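Local coordinates for protein LacI family transcription regulator (Bifidobacterium animalis subsp. lactis, PDB 4O5A) that probably represses or otherwise regulates transcription by binding operator DNA in response to a small effector molecule, as other LacI family regulators do, at residues W284-M289 / E333-A338. Numbering follows the deposited sequence.
Sequences WGDSFM and ELIERA
Asp286 and Arg337 form a two-pronged, end-on salt bridge. Arg337 NH2 gives a nearly straight bond to the syn lone pair of Asp286 OD2, at 2.8 Å and 169°. Arg337 NH1 reaches Asp286 OD1 at 2.9 Å, also on the syn side but well out of the carboxylate plane. The two flat groups are twisted 35° apart. Arg337 stays extended from CG to NE, which carries its guanidinium out to the carboxylate. Ile335 adds a small apolar touch: its CD1 rests 3.4 Å from Asp286 OD2, and its CG2 lies over one guanidinium face, toward the rim. The close part is the ion pair; around it little else meets, and all three residues stay partly exposed. Asp286 OD1 also accepts from Asn290 ND2, and Arg337 NH1 also donates to Ile297 O. With an alanine at position 286, Arg337 is likely to lose its charge partner, leaving its NH2 end freer to turn and Asn290 ND2 without this acceptor. Within the periplasmic binding protein-like domain, the bridge spans strand 298-301, tying the loop after strand 280-284 to the segment following strand 333-335. Two charged bonds suggest a directional link that probably relies more on charge than on apolar burial.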
loop_
_atom_site.group_PDB
_atom_site.type_symbol
_atom_site.label_atom_id
_atom_site.label_comp_id
_atom_site.label_asym_id
_atom_site.label_seq_id
_atom_site.Cartn_x
_atom_site.Cartn_y
_atom_site.Cartn_z
ATOM N N TRP A 284 9.802 -0.595 12.199
ATOM C CA TRP A 284 9.819 -2.033 11.928
ATOM C C TRP A 284 8.997 -2.195 10.664
ATOM O O TRP A 284 7.766 -2.148 10.705
ATOM C CB TRP A 284 9.150 -2.802 13.074
ATOM C CG TRP A 284 9.573 -4.240 13.193
ATOM C CD1 TRP A 284 9.938 -5.067 12.190
ATOM C CD2 TRP A 284 9.677 -4.998 14.411
ATOM N NE1 TRP A 284 10.266 -6.315 12.701
ATOM C CE2 TRP A 284 10.120 -6.287 14.049
ATOM C CE3 TRP A 284 9.451 -4.704 15.753
ATOM C CZ2 TRP A 284 10.330 -7.289 15.009
ATOM C CZ3 TRP A 284 9.661 -5.707 16.701
ATOM C CH2 TRP A 284 10.099 -6.976 16.319
ATOM N N GLY A 285 9.670 -2.375 9.535
ATOM C CA GLY A 285 8.996 -2.374 8.245
ATOM C C GLY A 285 9.473 -1.164 7.468
ATOM O O GLY A 285 9.635 -0.087 8.039
ATOM N N ASP A 286 9.728 -1.331 6.177
ATOM C CA ASP A 286 10.269 -0.213 5.409
ATOM C C ASP A 286 9.380 0.124 4.222
ATOM O O ASP A 286 8.630 -0.714 3.735
ATOM C CB ASP A 286 11.697 -0.529 4.945
ATOM C CG ASP A 286 12.455 0.713 4.491
ATOM O OD1 ASP A 286 12.115 1.830 4.945
ATOM O OD2 ASP A 286 13.395 0.571 3.686
ATOM N N SER A 287 9.449 1.370 3.770
ATOM C CA SER A 287 8.716 1.784 2.591
ATOM C C SER A 287 9.293 3.112 2.161
ATOM O O SER A 287 10.134 3.659 2.859
ATOM C CB SER A 287 7.221 1.946 2.881
ATOM O OG SER A 287 6.984 3.096 3.665
ATOM N N PHE A 288 8.834 3.607 1.021
ATOM C CA PHE A 288 9.255 4.904 0.495
ATOM C C PHE A 288 8.991 6.033 1.487
ATOM O O PHE A 288 9.662 7.068 1.454
ATOM C CB PHE A 288 8.527 5.203 -0.808
ATOM C CG PHE A 288 9.200 4.650 -2.030
ATOM C CD1 PHE A 288 10.569 4.404 -2.044
ATOM C CD2 PHE A 288 8.463 4.384 -3.173
ATOM C CE1 PHE A 288 11.187 3.901 -3.180
ATOM C CE2 PHE A 288 9.074 3.875 -4.315
ATOM C CZ PHE A 288 10.437 3.632 -4.316
HETATM N N MSE A 289 8.021 5.833 2.373
HETATM C CA MSE A 289 7.666 6.833 3.367
HETATM C C MSE A 289 8.861 7.158 4.266
HETATM O O MSE A 289 9.098 8.314 4.621
HETATM C CB MSE A 289 6.521 6.280 4.209
HETATM C CG MSE A 289 5.903 7.231 5.177
HETATM SE SE MSE A 289 4.620 6.219 6.249
HETATM C CE MSE A 289 3.747 5.198 4.849
ATOM N N GLU A 333 17.050 -6.799 6.634
ATOM C CA GLU A 333 18.216 -5.920 6.659
ATOM C C GLU A 333 17.852 -4.669 7.451
ATOM O O GLU A 333 16.780 -4.109 7.247
ATOM C CB GLU A 333 18.589 -5.545 5.220
ATOM C CG GLU A 333 19.699 -4.507 5.043
ATOM C CD GLU A 333 19.789 -4.018 3.594
ATOM O OE1 GLU A 333 18.980 -4.483 2.757
ATOM O OE2 GLU A 333 20.653 -3.164 3.292
ATOM N N LEU A 334 18.723 -4.234 8.355
ATOM C CA LEU A 334 18.476 -2.950 9.010
ATOM C C LEU A 334 19.088 -1.887 8.118
ATOM O O LEU A 334 20.317 -1.856 7.931
ATOM C CB LEU A 334 19.141 -2.900 10.391
ATOM C CG LEU A 334 18.906 -1.591 11.159
ATOM C CD1 LEU A 334 17.423 -1.385 11.443
ATOM C CD2 LEU A 334 19.708 -1.592 12.449
ATOM N N ILE A 335 18.247 -1.048 7.532
ATOM C CA ILE A 335 18.726 0.042 6.700
ATOM C C ILE A 335 18.912 1.280 7.555
ATOM O O ILE A 335 17.943 1.901 7.980
ATOM C CB ILE A 335 17.743 0.344 5.568
ATOM C CG1 ILE A 335 17.507 -0.930 4.752
ATOM C CG2 ILE A 335 18.274 1.476 4.695
ATOM C CD1 ILE A 335 16.469 -0.770 3.669
ATOM N N GLU A 336 20.170 1.633 7.785
ATOM C CA GLU A 336 20.502 2.761 8.653
ATOM C C GLU A 336 20.321 4.083 7.933
ATOM O O GLU A 336 20.905 4.320 6.868
ATOM C CB GLU A 336 21.938 2.647 9.164
ATOM C CG GLU A 336 22.168 1.481 10.102
ATOM C CD GLU A 336 23.630 1.330 10.490
ATOM O OE1 GLU A 336 24.268 2.347 10.851
ATOM O OE2 GLU A 336 24.142 0.192 10.428
ATOM N N ARG A 337 19.500 4.943 8.519
ATOM C CA ARG A 337 19.244 6.263 7.960
ATOM C C ARG A 337 19.511 7.325 9.024
ATOM O O ARG A 337 20.086 7.044 10.078
ATOM C CB ARG A 337 17.812 6.349 7.386
ATOM C CG ARG A 337 17.526 5.298 6.292
ATOM C CD ARG A 337 16.350 5.656 5.395
ATOM N NE ARG A 337 16.132 4.651 4.339
ATOM C CZ ARG A 337 15.227 3.673 4.385
ATOM N NH1 ARG A 337 14.442 3.535 5.450
ATOM N NH2 ARG A 337 15.116 2.818 3.361
ATOM N N ALA A 338 19.076 8.543 8.756
ATOM C CA ALA A 338 19.447 9.672 9.594
ATOM C C ALA A 338 18.766 9.708 10.956
ATOM O O ALA A 338 19.221 10.430 11.848
ATOM C CB ALA A 338 19.203 10.974 8.844
#